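Local coordinates for protein neuraminidase (Influenza A virus, PDB 4GDI) that forms the tetrameric beta-propeller head of a bat influenza neuraminidase-like protein, with a diverged putative active site and possible sialidase activity, at residues A[37-42]-A[60-65]; A[95-100]-A[111-116]; A[340-345]-A[354-359]. All coordinates share one frame; numbering follows the deposited sequence.

Overall arrangement
The three contacts belong to the beta-propeller of one subunit. Interactions 1 and 2 share the sheet that runs from strand 39-42 to strand 94-98; their centres lie about 19 Å apart, and both meet a second subunit of the tetramer. Interaction 2 leads from that sheet into the next blade, while interaction 3 lies in the sheet that unites the chain's N-terminal strand with its last three. Interactions 1 and 3, with centres about 16 Å apart, touch: Q354 NE2 lies 3.0 Å from S41 O, a probable hydrogen bond. In interaction 3 the side chain of E342 is about 12 Å from that of D245, a ligand of the bound calcium.

Interaction 1 of 3, residues A[37-42]-A[60-65]; sequences DLILSR and YGLSAN
The Y60 ring carries L40 CB over one face, offset toward the rim, with CB 3.8 Å from the ring centroid in a CH-pi contact. In the plane of the ring, S41 O meets the edge at CE2. The other flat group, the guanidinium of R42, has Y60 CB over the centre of one face, with R42 CZ 3.6 Å from Y60 CB, and its plane is inclined by 26° to the ring. R42 is placed there by a CG lying between its backbone N and carbonyl carbon (chi1 59°) and an extended chain beyond, and its NH2 makes a salt bridge to E74. A water donates to both S41 O and Y60 OH, tying the phenol end to the neighbouring strand.

Between the strands the backbones pair, L40 N giving a bond of 2.7 Å to G61 O and Y60 N one of 3.0 Å to L40 O. On the face occupied by I39 and L62, I39 CG1 packs 3.6 Å from L62 CD1. At the far end S63 grips the turn into the strand: S63 OG accepts from L38 N at 2.9 Å and also bonds P35 O of its own chain, S63 N donates to L38 O, and D37 N reaches S63 O at 2.8 Å from above the carbonyl plane. P35 of a second subunit packs on D37 and L62.

The S63 hydroxyl, buried, is thus held by two main-chain groups, and the guanidinium pairs with a carboxylate while resting on aliphatic carbon, a combination that probably limits its rotation.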
ATOM      1  N   ASP A  37      -6.276  -6.898 -14.880  1.00 35.44           N
ATOM      2  CA  ASP A  37      -5.328  -5.909 -14.358  1.00 38.73           C
ATOM      3  C   ASP A  37      -4.068  -6.561 -13.807  1.00 40.06           C
ATOM      4  O   ASP A  37      -3.371  -5.996 -12.959  1.00 40.96           O
ATOM      5  CB  ASP A  37      -5.990  -5.030 -13.294  1.00 54.12           C
ATOM      6  CG  ASP A  37      -6.976  -4.037 -13.894  1.00 64.13           C
ATOM      7  OD1 ASP A  37      -6.688  -3.504 -14.986  1.00 57.85           O
ATOM      8  OD2 ASP A  37      -8.039  -3.797 -13.281  1.00 70.71           O
ATOM      9  N   LEU A  38      -3.772  -7.754 -14.302  1.00 30.18           N
ATOM     10  CA  LEU A  38      -2.511  -8.405 -14.002  1.00 27.13           C
ATOM     11  C   LEU A  38      -1.521  -7.957 -15.058  1.00 31.71           C
ATOM     12  O   LEU A  38      -1.848  -7.901 -16.244  1.00 26.84           O
ATOM     13  CB  LEU A  38      -2.684  -9.914 -14.058  1.00 32.33           C
ATOM     14  CG  LEU A  38      -2.001 -10.794 -13.020  1.00 46.90           C
ATOM     15  CD1 LEU A  38      -2.486 -10.462 -11.626  1.00 52.01           C
ATOM     16  CD2 LEU A  38      -2.282 -12.248 -13.352  1.00 56.12           C
ATOM     17  N   ILE A  39      -0.314  -7.612 -14.630  1.00 23.03           N
ATOM     18  CA  ILE A  39       0.751  -7.286 -15.565  1.00 26.55           C
ATOM     19  C   ILE A  39       1.470  -8.570 -15.965  1.00 33.67           C
ATOM     20  O   ILE A  39       2.056  -9.254 -15.126  1.00 33.01           O
ATOM     21  CB  ILE A  39       1.744  -6.303 -14.944  1.00 28.72           C
ATOM     22  CG1 ILE A  39       0.989  -5.061 -14.451  1.00 31.94           C
ATOM     23  CG2 ILE A  39       2.836  -5.950 -15.955  1.00 26.51           C
ATOM     24  CD1 ILE A  39       1.872  -4.019 -13.803  1.00 38.02           C
ATOM     25  N   LEU A  40       1.408  -8.891 -17.252  1.00 26.56           N
ATOM     26  CA  LEU A  40       2.023 -10.097 -17.787  1.00 25.69           C
ATOM     27  C   LEU A  40       3.516  -9.896 -17.984  1.00 24.43           C
ATOM     28  O   LEU A  40       3.949  -8.888 -18.555  1.00 31.41           O
ATOM     29  CB  LEU A  40       1.373 -10.462 -19.121  1.00 26.30           C
ATOM     30  CG  LEU A  40      -0.132 -10.750 -19.006  1.00 33.38           C
ATOM     31  CD1 LEU A  40      -0.692 -11.086 -20.357  1.00 42.66           C
ATOM     32  CD2 LEU A  40      -0.379 -11.879 -18.021  1.00 37.63           C
ATOM     33  N   SER A  41       4.295 -10.878 -17.547  1.00 25.85           N
ATOM     34  CA  SER A  41       5.739 -10.701 -17.451  1.00 30.03           C
ATOM     35  C   SER A  41       6.552 -11.695 -18.263  1.00 23.62           C
ATOM     36  O   SER A  41       6.159 -12.841 -18.471  1.00 24.58           O
ATOM     37  CB  SER A  41       6.161 -10.781 -15.984  1.00 26.15           C
ATOM     38  OG  SER A  41       5.707 -11.976 -15.371  1.00 37.20           O
ATOM     39  N   ARG A  42       7.715 -11.243 -18.698  1.00 22.98           N
ATOM     40  CA  ARG A  42       8.676 -12.124 -19.316  1.00 27.58           C
ATOM     41  C   ARG A  42      10.058 -11.669 -18.912  1.00 26.61           C
ATOM     42  O   ARG A  42      10.228 -10.550 -18.442  1.00 24.21           O
ATOM     43  CB  ARG A  42       8.516 -12.143 -20.843  1.00 29.56           C
ATOM     44  CG  ARG A  42       8.667 -10.804 -21.554  1.00 37.30           C
ATOM     45  CD  ARG A  42       8.406 -10.994 -23.059  1.00 41.52           C
ATOM     46  NE  ARG A  42       8.289  -9.732 -23.784  1.00 66.17           N
ATOM     47  CZ  ARG A  42       7.648  -9.587 -24.943  1.00 75.39           C
ATOM     48  NH1 ARG A  42       7.050 -10.624 -25.523  1.00 73.71           N
ATOM     49  NH2 ARG A  42       7.595  -8.395 -25.523  1.00 74.19           N
ATOM     50  N   TYR A  60       4.786  -7.144 -20.808  1.00 30.64           N
ATOM     51  CA  TYR A  60       4.372  -7.185 -22.203  1.00 36.06           C
ATOM     52  C   TYR A  60       2.869  -7.082 -22.394  1.00 32.02           C
ATOM     53  O   TYR A  60       2.392  -7.006 -23.533  1.00 34.94           O
ATOM     54  CB  TYR A  60       4.901  -8.428 -22.907  1.00 26.18           C
ATOM     55  CG  TYR A  60       4.257  -9.714 -22.495  1.00 31.43           C
ATOM     56  CD1 TYR A  60       3.087 -10.157 -23.111  1.00 37.92           C
ATOM     57  CD2 TYR A  60       4.826 -10.508 -21.513  1.00 34.37           C
ATOM     58  CE1 TYR A  60       2.498 -11.347 -22.746  1.00 35.54           C
ATOM     59  CE2 TYR A  60       4.241 -11.703 -21.139  1.00 33.59           C
ATOM     60  CZ  TYR A  60       3.084 -12.121 -21.759  1.00 38.55           C
ATOM     61  OH  TYR A  60       2.512 -13.315 -21.377  1.00 34.97           O
ATOM     62  N   GLY A  61       2.121  -7.056 -21.302  1.00 29.47           N
ATOM     63  CA  GLY A  61       0.690  -6.852 -21.418  1.00 31.95           C
ATOM     64  C   GLY A  61      -0.043  -6.785 -20.102  1.00 35.14           C
ATOM     65  O   GLY A  61       0.510  -7.076 -19.034  1.00 28.56           O
ATOM     66  N   LEU A  62      -1.313  -6.409 -20.203  1.00 27.91           N
ATOM     67  CA  LEU A  62      -2.193  -6.303 -19.062  1.00 31.83           C
ATOM     68  C   LEU A  62      -3.439  -7.123 -19.356  1.00 27.02           C
ATOM     69  O   LEU A  62      -4.047  -6.966 -20.408  1.00 38.03           O
ATOM     70  CB  LEU A  62      -2.576  -4.837 -18.842  1.00 30.95           C
ATOM     71  CG  LEU A  62      -3.111  -4.482 -17.455  1.00 39.90           C
ATOM     72  CD1 LEU A  62      -2.000  -4.573 -16.436  1.00 31.89           C
ATOM     73  CD2 LEU A  62      -3.727  -3.078 -17.447  1.00 38.06           C
ATOM     74  N   SER A  63      -3.840  -7.975 -18.426  1.00 28.77           N
ATOM     75  CA  SER A  63      -5.027  -8.801 -18.629  1.00 35.68           C
ATOM     76  C   SER A  63      -6.332  -8.014 -18.509  1.00 38.87           C
ATOM     77  O   SER A  63      -6.470  -7.117 -17.671  1.00 30.39           O
ATOM     78  CB  SER A  63      -5.052  -9.928 -17.608  1.00 27.48           C
ATOM     79  OG  SER A  63      -5.136  -9.388 -16.299  1.00 34.30           O
ATOM     80  N   ALA A  64      -7.298  -8.387 -19.340  1.00 31.77           N
ATOM     81  CA  ALA A  64      -8.651  -7.848 -19.265  1.00 41.27           C
ATOM     82  C   ALA A  64      -9.650  -8.900 -19.760  1.00 39.50           C
ATOM     83  O   ALA A  64      -9.558  -9.366 -20.901  1.00 33.47           O
ATOM     84  CB  ALA A  64      -8.755  -6.581 -20.097  1.00 44.59           C
ATOM     85  N   ASN A  65     -10.579  -9.296 -18.895  1.00 44.37           N
ATOM     86  CA  ASN A  65     -11.555 -10.331 -19.238  1.00 52.06           C
ATOM     87  C   ASN A  65     -10.927 -11.484 -20.013  1.00 54.38           C
ATOM     88  O   ASN A  65     -11.433 -11.882 -21.069  1.00 40.62           O
ATOM     89  CB  ASN A  65     -12.696  -9.740 -20.072  1.00 53.61           C
ATOM     90  CG  ASN A  65     -13.307  -8.513 -19.434  1.00 74.58           C
ATOM     91  OD1 ASN A  65     -13.930  -8.598 -18.375  1.00 88.62           O
ATOM     92  ND2 ASN A  65     -13.137  -7.363 -20.081  1.00 71.39           N
TER
HETATM   93  O   HOH W   1       3.706 -14.348 -18.587  1.00 38.66           O

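Interaction 2 of 3, residues A[95-100]-A[111-116]; sequences MILPGR and WTVLVA
At the crossing from one propeller blade to the next, L97 and V115 pack together where strand 94-98, the last of its sheet, runs out toward strand 101-106, the first strand of the following blade. Segment 111-116 lies on strand 111-117, the second of that blade, so the two segments belong to different sheets and their axes, 7.6 Å apart at closest, diverge by 43°. With CG anti to its carbonyl carbon (chi1 -79°), L97 reaches across with CD1, which lies 3.9 Å from V115 CG2 and 4.1 Å from V113 CG1. The side chains of L97 and V113 lie antiparallel, alongside one another. I96 CG2 adds a looser contact, 4.2 Å from V113 CG1.

Further along, the chain closes on V115. P98 O sits 3.2 Å from V115 CG2, a polar atom against a methyl group, and this carbonyl has its bonding partner in N117 ND2. G99, with no side chain in the way, brings its CA 4.0 Å from V115 CB. The single hydrogen bond across the segments follows: R100 N donates to A116 O at 2.8 Å, nearly straight at 173° and approaching almost head-on to the carbonyl. Strand 101-106 continues from there beside strand 111-117.

M126 lies against V115 and P98 from strand 124-129, and T24 of a second subunit packs on P98. A classic beta bulge sets I96 and L97 together opposite L79 of strand 78-83. Such a link, from the outer strand of one four-stranded blade to the inner strand of the next with apolar packing between the sheets, is characteristic of the neuraminidase propeller.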
ATOM      1  N   MET A  95       6.963   0.529 -12.119  1.00 25.45           N
ATOM      2  CA  MET A  95       7.736   0.650 -13.351  1.00 23.00           C
ATOM      3  C   MET A  95       9.063   1.338 -13.018  1.00 26.87           C
ATOM      4  O   MET A  95       9.069   2.385 -12.389  1.00 32.76           O
ATOM      5  CB  MET A  95       6.969   1.445 -14.404  1.00 25.56           C
ATOM      6  CG  MET A  95       7.732   1.589 -15.717  1.00 29.79           C
ATOM      7  SD  MET A  95       7.078   2.917 -16.759  1.00 36.69           S
ATOM      8  CE  MET A  95       5.686   2.130 -17.547  1.00 34.18           C
ATOM      9  N   ILE A  96      10.179   0.735 -13.422  1.00 21.65           N
ATOM     10  CA  ILE A  96      11.508   1.236 -13.055  1.00 25.13           C
ATOM     11  C   ILE A  96      12.196   2.032 -14.165  1.00 28.47           C
ATOM     12  O   ILE A  96      12.629   3.160 -13.941  1.00 26.20           O
ATOM     13  CB  ILE A  96      12.442   0.086 -12.632  1.00 26.02           C
ATOM     14  CG1 ILE A  96      11.886  -0.620 -11.384  1.00 28.52           C
ATOM     15  CG2 ILE A  96      13.844   0.625 -12.336  1.00 20.40           C
ATOM     16  CD1 ILE A  96      12.631  -1.865 -11.013  1.00 35.61           C
ATOM     17  N   LEU A  97      12.325   1.421 -15.343  1.00 23.35           N
ATOM     18  CA  LEU A  97      12.982   2.028 -16.505  1.00 26.39           C
ATOM     19  C   LEU A  97      12.457   1.354 -17.768  1.00 25.08           C
ATOM     20  O   LEU A  97      11.957   0.233 -17.703  1.00 28.22           O
ATOM     21  CB  LEU A  97      14.506   1.821 -16.447  1.00 19.82           C
ATOM     22  CG  LEU A  97      15.377   2.709 -15.548  1.00 24.35           C
ATOM     23  CD1 LEU A  97      16.760   2.142 -15.505  1.00 32.89           C
ATOM     24  CD2 LEU A  97      15.436   4.161 -16.033  1.00 27.81           C
ATOM     25  N   PRO A  98      12.580   2.021 -18.925  1.00 26.72           N
ATOM     26  CA  PRO A  98      12.360   1.315 -20.191  1.00 22.08           C
ATOM     27  C   PRO A  98      13.503   0.334 -20.431  1.00 23.33           C
ATOM     28  O   PRO A  98      14.644   0.645 -20.077  1.00 23.98           O
ATOM     29  CB  PRO A  98      12.399   2.432 -21.241  1.00 24.25           C
ATOM     30  CG  PRO A  98      13.144   3.537 -20.600  1.00 29.12           C
ATOM     31  CD  PRO A  98      12.896   3.448 -19.130  1.00 28.66           C
ATOM     32  N   GLY A  99      13.208  -0.827 -20.999  1.00 24.49           N
ATOM     33  CA  GLY A  99      14.239  -1.817 -21.269  1.00 28.56           C
ATOM     34  C   GLY A  99      13.716  -3.094 -21.898  1.00 29.52           C
ATOM     35  O   GLY A  99      12.582  -3.501 -21.623  1.00 22.79           O
ATOM     36  N   ARG A 100      14.551  -3.710 -22.742  1.00 26.74           N
ATOM     37  CA  ARG A 100      14.230  -4.979 -23.404  1.00 30.29           C
ATOM     38  C   ARG A 100      14.901  -6.150 -22.680  1.00 29.91           C
ATOM     39  O   ARG A 100      14.414  -7.284 -22.711  1.00 24.30           O
ATOM     40  CB  ARG A 100      14.714  -4.965 -24.857  1.00 27.20           C
ATOM     41  CG  ARG A 100      14.281  -3.740 -25.653  1.00 42.50           C
ATOM     42  CD  ARG A 100      14.883  -3.762 -27.056  1.00 47.91           C
ATOM     43  NE  ARG A 100      14.168  -4.669 -27.943  1.00 69.99           N
ATOM     44  CZ  ARG A 100      13.167  -4.307 -28.741  1.00 89.74           C
ATOM     45  NH1 ARG A 100      12.751  -3.045 -28.781  1.00 86.33           N
ATOM     46  NH2 ARG A 100      12.580  -5.214 -29.511  1.00 98.80           N
ATOM     47  N   TRP A 111      20.001   0.160  -4.983  1.00 26.11           N
ATOM     48  CA  TRP A 111      19.854  -0.683  -6.158  1.00 25.32           C
ATOM     49  C   TRP A 111      20.648  -0.138  -7.328  1.00 26.67           C
ATOM     50  O   TRP A 111      20.541   1.042  -7.657  1.00 29.71           O
ATOM     51  CB  TRP A 111      18.391  -0.757  -6.595  1.00 23.56           C
ATOM     52  CG  TRP A 111      17.555  -1.621  -5.725  1.00 35.56           C
ATOM     53  CD1 TRP A 111      16.724  -1.210  -4.729  1.00 33.94           C
ATOM     54  CD2 TRP A 111      17.458  -3.051  -5.769  1.00 24.16           C
ATOM     55  NE1 TRP A 111      16.118  -2.293  -4.145  1.00 26.27           N
ATOM     56  CE2 TRP A 111      16.543  -3.435  -4.768  1.00 20.95           C
ATOM     57  CE3 TRP A 111      18.054  -4.043  -6.560  1.00 20.65           C
ATOM     58  CZ2 TRP A 111      16.207  -4.772  -4.527  1.00 17.66           C
ATOM     59  CZ3 TRP A 111      17.731  -5.372  -6.320  1.00 19.40           C
ATOM     60  CH2 TRP A 111      16.817  -5.726  -5.302  1.00 22.85           C
ATOM     61  N   THR A 112      21.452  -1.006  -7.934  1.00 21.04           N
ATOM     62  CA  THR A 112      21.982  -0.779  -9.270  1.00 19.12           C
ATOM     63  C   THR A 112      21.086  -1.532 -10.260  1.00 19.00           C
ATOM     64  O   THR A 112      20.822  -2.726 -10.091  1.00 20.87           O
ATOM     65  CB  THR A 112      23.413  -1.309  -9.414  1.00 20.00           C
ATOM     66  OG1 THR A 112      24.267  -0.681  -8.448  1.00 25.93           O
ATOM     67  CG2 THR A 112      23.945  -1.044 -10.800  1.00 23.28           C
ATOM     68  N   VAL A 113      20.615  -0.824 -11.275  1.00 21.95           N
ATOM     69  CA  VAL A 113      19.746  -1.396 -12.294  1.00 22.74           C
ATOM     70  C   VAL A 113      20.341  -1.087 -13.654  1.00 30.03           C
ATOM     71  O   VAL A 113      20.712   0.047 -13.913  1.00 25.33           O
ATOM     72  CB  VAL A 113      18.325  -0.779 -12.234  1.00 21.93           C
ATOM     73  CG1 VAL A 113      17.467  -1.296 -13.388  1.00 24.40           C
ATOM     74  CG2 VAL A 113      17.662  -1.055 -10.879  1.00 23.45           C
ATOM     75  N   LEU A 114      20.446  -2.098 -14.506  1.00 21.08           N
ATOM     76  CA  LEU A 114      20.871  -1.909 -15.884  1.00 20.72           C
ATOM     77  C   LEU A 114      19.764  -2.339 -16.843  1.00 18.82           C
ATOM     78  O   LEU A 114      19.098  -3.367 -16.638  1.00 18.67           O
ATOM     79  CB  LEU A 114      22.132  -2.728 -16.182  1.00 23.67           C
ATOM     80  CG  LEU A 114      23.410  -2.465 -15.365  1.00 25.98           C
ATOM     81  CD1 LEU A 114      23.464  -3.343 -14.107  1.00 28.34           C
ATOM     82  CD2 LEU A 114      24.617  -2.717 -16.248  1.00 22.21           C
ATOM     83  N   VAL A 115      19.567  -1.554 -17.889  1.00 19.39           N
ATOM     84  CA  VAL A 115      18.622  -1.917 -18.949  1.00 21.55           C
ATOM     85  C   VAL A 115      19.240  -1.685 -20.316  1.00 24.75           C
ATOM     86  O   VAL A 115      20.078  -0.786 -20.494  1.00 25.53           O
ATOM     87  CB  VAL A 115      17.313  -1.102 -18.889  1.00 28.35           C
ATOM     88  CG1 VAL A 115      16.454  -1.511 -17.691  1.00 21.32           C
ATOM     89  CG2 VAL A 115      17.615   0.379 -18.857  1.00 23.22           C
ATOM     90  N   ALA A 116      18.792  -2.469 -21.293  1.00 23.75           N
ATOM     91  CA  ALA A 116      19.235  -2.286 -22.665  1.00 30.29           C
ATOM     92  C   ALA A 116      18.058  -1.830 -23.509  1.00 27.24           C
ATOM     93  O   ALA A 116      16.945  -2.331 -23.343  1.00 29.97           O
ATOM     94  CB  ALA A 116      19.824  -3.570 -23.204  1.00 26.67           C
TER

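Interaction 3 of 3, residues A[340-345]-A[354-359]; sequences WLEIED and QELSTF
Backbone bonding between L341 and S357 and between I343 and E355 holds this antiparallel hairpin together. Each of these pairs is hydrogen-bonded in both directions, with I343 N 2.8 Å from E355 O and S357 N 2.8 Å from L341 O. S357 OG adds a weak bond to the same L341 O, so that carbonyl receives two donors. CA-H...O contacts add to the ladder, from L356 CA to L341 O and, at the end of the segments, from Q354 CA to I343 O at 3.3 Å.

Apolar contact gathers around L356 CD2, which sits 3.7 Å from E342 CG and 3.8 Å from W340 CE3. On the opposite face a methylene meets a hydroxyl oxygen, I343 CG1 lying 3.8 Å from S357 OG.

The polar side chains run alongside one another. E342 and Q354 point the same way, their carboxylate and amide planes 26° apart, yet they meet through Q354 CG, 3.7 Å from E342 OE2. Q354 CG is put beside the carboxylate by its place between the backbone N and the carbonyl carbon (chi1 48°), while the bend at chi2 turns the amide. The polar ends find partners elsewhere: E342 and E344 form salt bridges to R320 and R317, and Q354 NE2 bonds S41 O.

Strand 317-324 flanks 338-346, and the N-terminal strand 20-25 completes the sheet beyond 352-362, while strand 44-48 covers W340, L356 and T358.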
ATOM      1  N   TRP A 340      15.326 -19.295  -9.041  1.00 19.07           N
ATOM      2  CA  TRP A 340      13.988 -19.013  -9.520  1.00 18.44           C
ATOM      3  C   TRP A 340      13.756 -19.890 -10.755  1.00 19.10           C
ATOM      4  O   TRP A 340      14.711 -20.290 -11.439  1.00 22.27           O
ATOM      5  CB  TRP A 340      13.800 -17.514  -9.827  1.00 18.75           C
ATOM      6  CG  TRP A 340      14.895 -16.892 -10.702  1.00 18.47           C
ATOM      7  CD1 TRP A 340      15.961 -16.152 -10.277  1.00 23.71           C
ATOM      8  CD2 TRP A 340      15.007 -16.966 -12.131  1.00 17.56           C
ATOM      9  NE1 TRP A 340      16.729 -15.767 -11.346  1.00 22.78           N
ATOM     10  CE2 TRP A 340      16.163 -16.254 -12.498  1.00 21.05           C
ATOM     11  CE3 TRP A 340      14.239 -17.567 -13.137  1.00 19.80           C
ATOM     12  CZ2 TRP A 340      16.573 -16.129 -13.826  1.00 19.19           C
ATOM     13  CZ3 TRP A 340      14.648 -17.442 -14.441  1.00 15.88           C
ATOM     14  CH2 TRP A 340      15.798 -16.732 -14.778  1.00 19.24           C
ATOM     15  N   LEU A 341      12.490 -20.173 -11.038  1.00 24.07           N
ATOM     16  CA  LEU A 341      12.126 -21.062 -12.131  1.00 27.03           C
ATOM     17  C   LEU A 341      10.765 -20.683 -12.717  1.00 17.53           C
ATOM     18  O   LEU A 341       9.794 -20.539 -11.981  1.00 25.93           O
ATOM     19  CB  LEU A 341      12.097 -22.501 -11.614  1.00 26.27           C
ATOM     20  CG  LEU A 341      11.421 -23.559 -12.488  1.00 20.12           C
ATOM     21  CD1 LEU A 341      12.256 -23.835 -13.702  1.00 25.42           C
ATOM     22  CD2 LEU A 341      11.223 -24.821 -11.669  1.00 23.51           C
ATOM     23  N   GLU A 342      10.730 -20.470 -14.029  1.00 22.24           N
ATOM     24  CA  GLU A 342       9.486 -20.195 -14.750  1.00 24.00           C
ATOM     25  C   GLU A 342       8.656 -21.463 -14.801  1.00 28.60           C
ATOM     26  O   GLU A 342       9.144 -22.529 -15.218  1.00 23.29           O
ATOM     27  CB  GLU A 342       9.757 -19.755 -16.190  1.00 25.39           C
ATOM     28  CG  GLU A 342      10.205 -18.302 -16.352  1.00 21.35           C
ATOM     29  CD  GLU A 342      10.518 -17.945 -17.795  1.00 26.54           C
ATOM     30  OE1 GLU A 342      10.722 -18.881 -18.602  1.00 21.41           O
ATOM     31  OE2 GLU A 342      10.549 -16.726 -18.119  1.00 24.24           O
ATOM     32  N   ILE A 343       7.412 -21.336 -14.355  1.00 27.72           N
ATOM     33  CA  ILE A 343       6.402 -22.374 -14.496  1.00 25.79           C
ATOM     34  C   ILE A 343       5.436 -21.865 -15.567  1.00 32.89           C
ATOM     35  O   ILE A 343       4.909 -20.755 -15.455  1.00 32.25           O
ATOM     36  CB  ILE A 343       5.646 -22.575 -13.178  1.00 30.24           C
ATOM     37  CG1 ILE A 343       6.608 -23.008 -12.061  1.00 30.08           C
ATOM     38  CG2 ILE A 343       4.503 -23.591 -13.339  1.00 27.74           C
ATOM     39  CD1 ILE A 343       7.336 -24.290 -12.326  1.00 28.31           C
ATOM     40  N   GLU A 344       5.218 -22.640 -16.621  1.00 29.88           N
ATOM     41  CA  GLU A 344       4.374 -22.161 -17.722  1.00 33.31           C
ATOM     42  C   GLU A 344       2.954 -22.685 -17.599  1.00 36.41           C
ATOM     43  O   GLU A 344       2.748 -23.858 -17.331  1.00 31.72           O
ATOM     44  CB  GLU A 344       4.981 -22.535 -19.078  1.00 38.91           C
ATOM     45  CG  GLU A 344       5.855 -21.419 -19.656  1.00 64.11           C
ATOM     46  CD  GLU A 344       7.226 -21.885 -20.100  1.00 77.03           C
ATOM     47  OE1 GLU A 344       7.345 -23.026 -20.592  1.00 85.55           O
ATOM     48  OE2 GLU A 344       8.190 -21.098 -19.966  1.00 82.79           O
ATOM     49  N   ASP A 345       1.981 -21.794 -17.776  1.00 31.12           N
ATOM     50  CA  ASP A 345       0.570 -22.138 -17.626  1.00 32.84           C
ATOM     51  C   ASP A 345      -0.198 -21.753 -18.896  1.00 37.38           C
ATOM     52  O   ASP A 345       0.048 -20.692 -19.497  1.00 34.41           O
ATOM     53  CB  ASP A 345      -0.025 -21.410 -16.418  1.00 42.92           C
ATOM     54  CG  ASP A 345       0.693 -21.748 -15.111  1.00 54.33           C
ATOM     55  OD1 ASP A 345       0.863 -22.953 -14.821  1.00 56.09           O
ATOM     56  OD2 ASP A 345       1.081 -20.805 -14.380  1.00 53.42           O
ATOM     57  N   GLN A 354       4.051 -17.267 -18.102  1.00 33.33           N
ATOM     58  CA  GLN A 354       4.965 -17.864 -17.134  1.00 37.03           C
ATOM     59  C   GLN A 354       4.887 -17.144 -15.793  1.00 28.09           C
ATOM     60  O   GLN A 354       4.797 -15.915 -15.719  1.00 36.04           O
ATOM     61  CB  GLN A 354       6.403 -17.880 -17.648  1.00 34.15           C
ATOM     62  CG  GLN A 354       6.873 -16.583 -18.226  1.00 39.34           C
ATOM     63  CD  GLN A 354       6.541 -16.480 -19.691  1.00 53.48           C
ATOM     64  OE1 GLN A 354       6.363 -17.497 -20.362  1.00 51.34           O
ATOM     65  NE2 GLN A 354       6.444 -15.251 -20.198  1.00 52.19           N
ATOM     66  N   GLU A 355       4.910 -17.943 -14.737  1.00 30.34           N
ATOM     67  CA  GLU A 355       4.950 -17.444 -13.382  1.00 30.71           C
ATOM     68  C   GLU A 355       6.209 -17.982 -12.700  1.00 29.51           C
ATOM     69  O   GLU A 355       6.569 -19.150 -12.868  1.00 28.22           O
ATOM     70  CB  GLU A 355       3.685 -17.891 -12.647  1.00 38.56           C
ATOM     71  CG  GLU A 355       2.506 -16.941 -12.835  1.00 54.09           C
ATOM     72  CD  GLU A 355       2.762 -15.588 -12.198  1.00 72.51           C
ATOM     73  OE1 GLU A 355       3.223 -15.564 -11.033  1.00 69.16           O
ATOM     74  OE2 GLU A 355       2.521 -14.557 -12.867  1.00 86.54           O
ATOM     75  N   LEU A 356       6.891 -17.136 -11.947  1.00 22.57           N
ATOM     76  CA  LEU A 356       8.124 -17.546 -11.288  1.00 28.12           C
ATOM     77  C   LEU A 356       7.789 -18.245  -9.984  1.00 25.01           C
ATOM     78  O   LEU A 356       6.999 -17.745  -9.189  1.00 31.33           O
ATOM     79  CB  LEU A 356       9.026 -16.345 -10.967  1.00 28.72           C
ATOM     80  CG  LEU A 356       9.885 -15.708 -12.051  1.00 36.28           C
ATOM     81  CD1 LEU A 356      10.946 -14.810 -11.391  1.00 32.78           C
ATOM     82  CD2 LEU A 356      10.544 -16.740 -12.976  1.00 29.11           C
ATOM     83  N   SER A 357       8.382 -19.407  -9.781  1.00 25.30           N
ATOM     84  CA  SER A 357       8.450 -19.988  -8.455  1.00 27.29           C
ATOM     85  C   SER A 357       9.901 -19.869  -7.976  1.00 29.94           C
ATOM     86  O   SER A 357      10.821 -19.633  -8.770  1.00 22.06           O
ATOM     87  CB  SER A 357       8.030 -21.446  -8.502  1.00 26.42           C
ATOM     88  OG  SER A 357       9.019 -22.194  -9.180  1.00 42.78           O
ATOM     89  N   THR A 358      10.111 -20.034  -6.683  1.00 20.34           N
ATOM     90  CA  THR A 358      11.458 -19.947  -6.125  1.00 19.65           C
ATOM     91  C   THR A 358      11.688 -21.108  -5.169  1.00 27.77           C
ATOM     92  O   THR A 358      10.757 -21.548  -4.498  1.00 22.62           O
ATOM     93  CB  THR A 358      11.688 -18.629  -5.353  1.00 18.65           C
ATOM     94  OG1 THR A 358      10.739 -18.515  -4.293  1.00 24.09           O
ATOM     95  CG2 THR A 358      11.568 -17.422  -6.243  1.00 24.08           C
ATOM     96  N   PHE A 359      12.934 -21.586  -5.126  1.00 22.22           N
ATOM     97  CA  PHE A 359      13.341 -22.727  -4.311  1.00 21.69           C
ATOM     98  C   PHE A 359      14.664 -22.358  -3.646  1.00 24.94           C
ATOM     99  O   PHE A 359      15.525 -21.768  -4.279  1.00 28.34           O
ATOM    100  CB  PHE A 359      13.592 -23.966  -5.174  1.00 20.72           C
ATOM    101  CG  PHE A 359      12.349 -24.634  -5.678  1.00 22.30           C
ATOM    102  CD1 PHE A 359      11.684 -24.145  -6.781  1.00 26.11           C
ATOM    103  CD2 PHE A 359      11.857 -25.767  -5.050  1.00 24.30           C
ATOM    104  CE1 PHE A 359      10.546 -24.772  -7.248  1.00 24.59           C
ATOM    105  CE2 PHE A 359      10.726 -26.401  -5.518  1.00 30.59           C
ATOM    106  CZ  PHE A 359      10.070 -25.901  -6.616  1.00 31.80           C
TER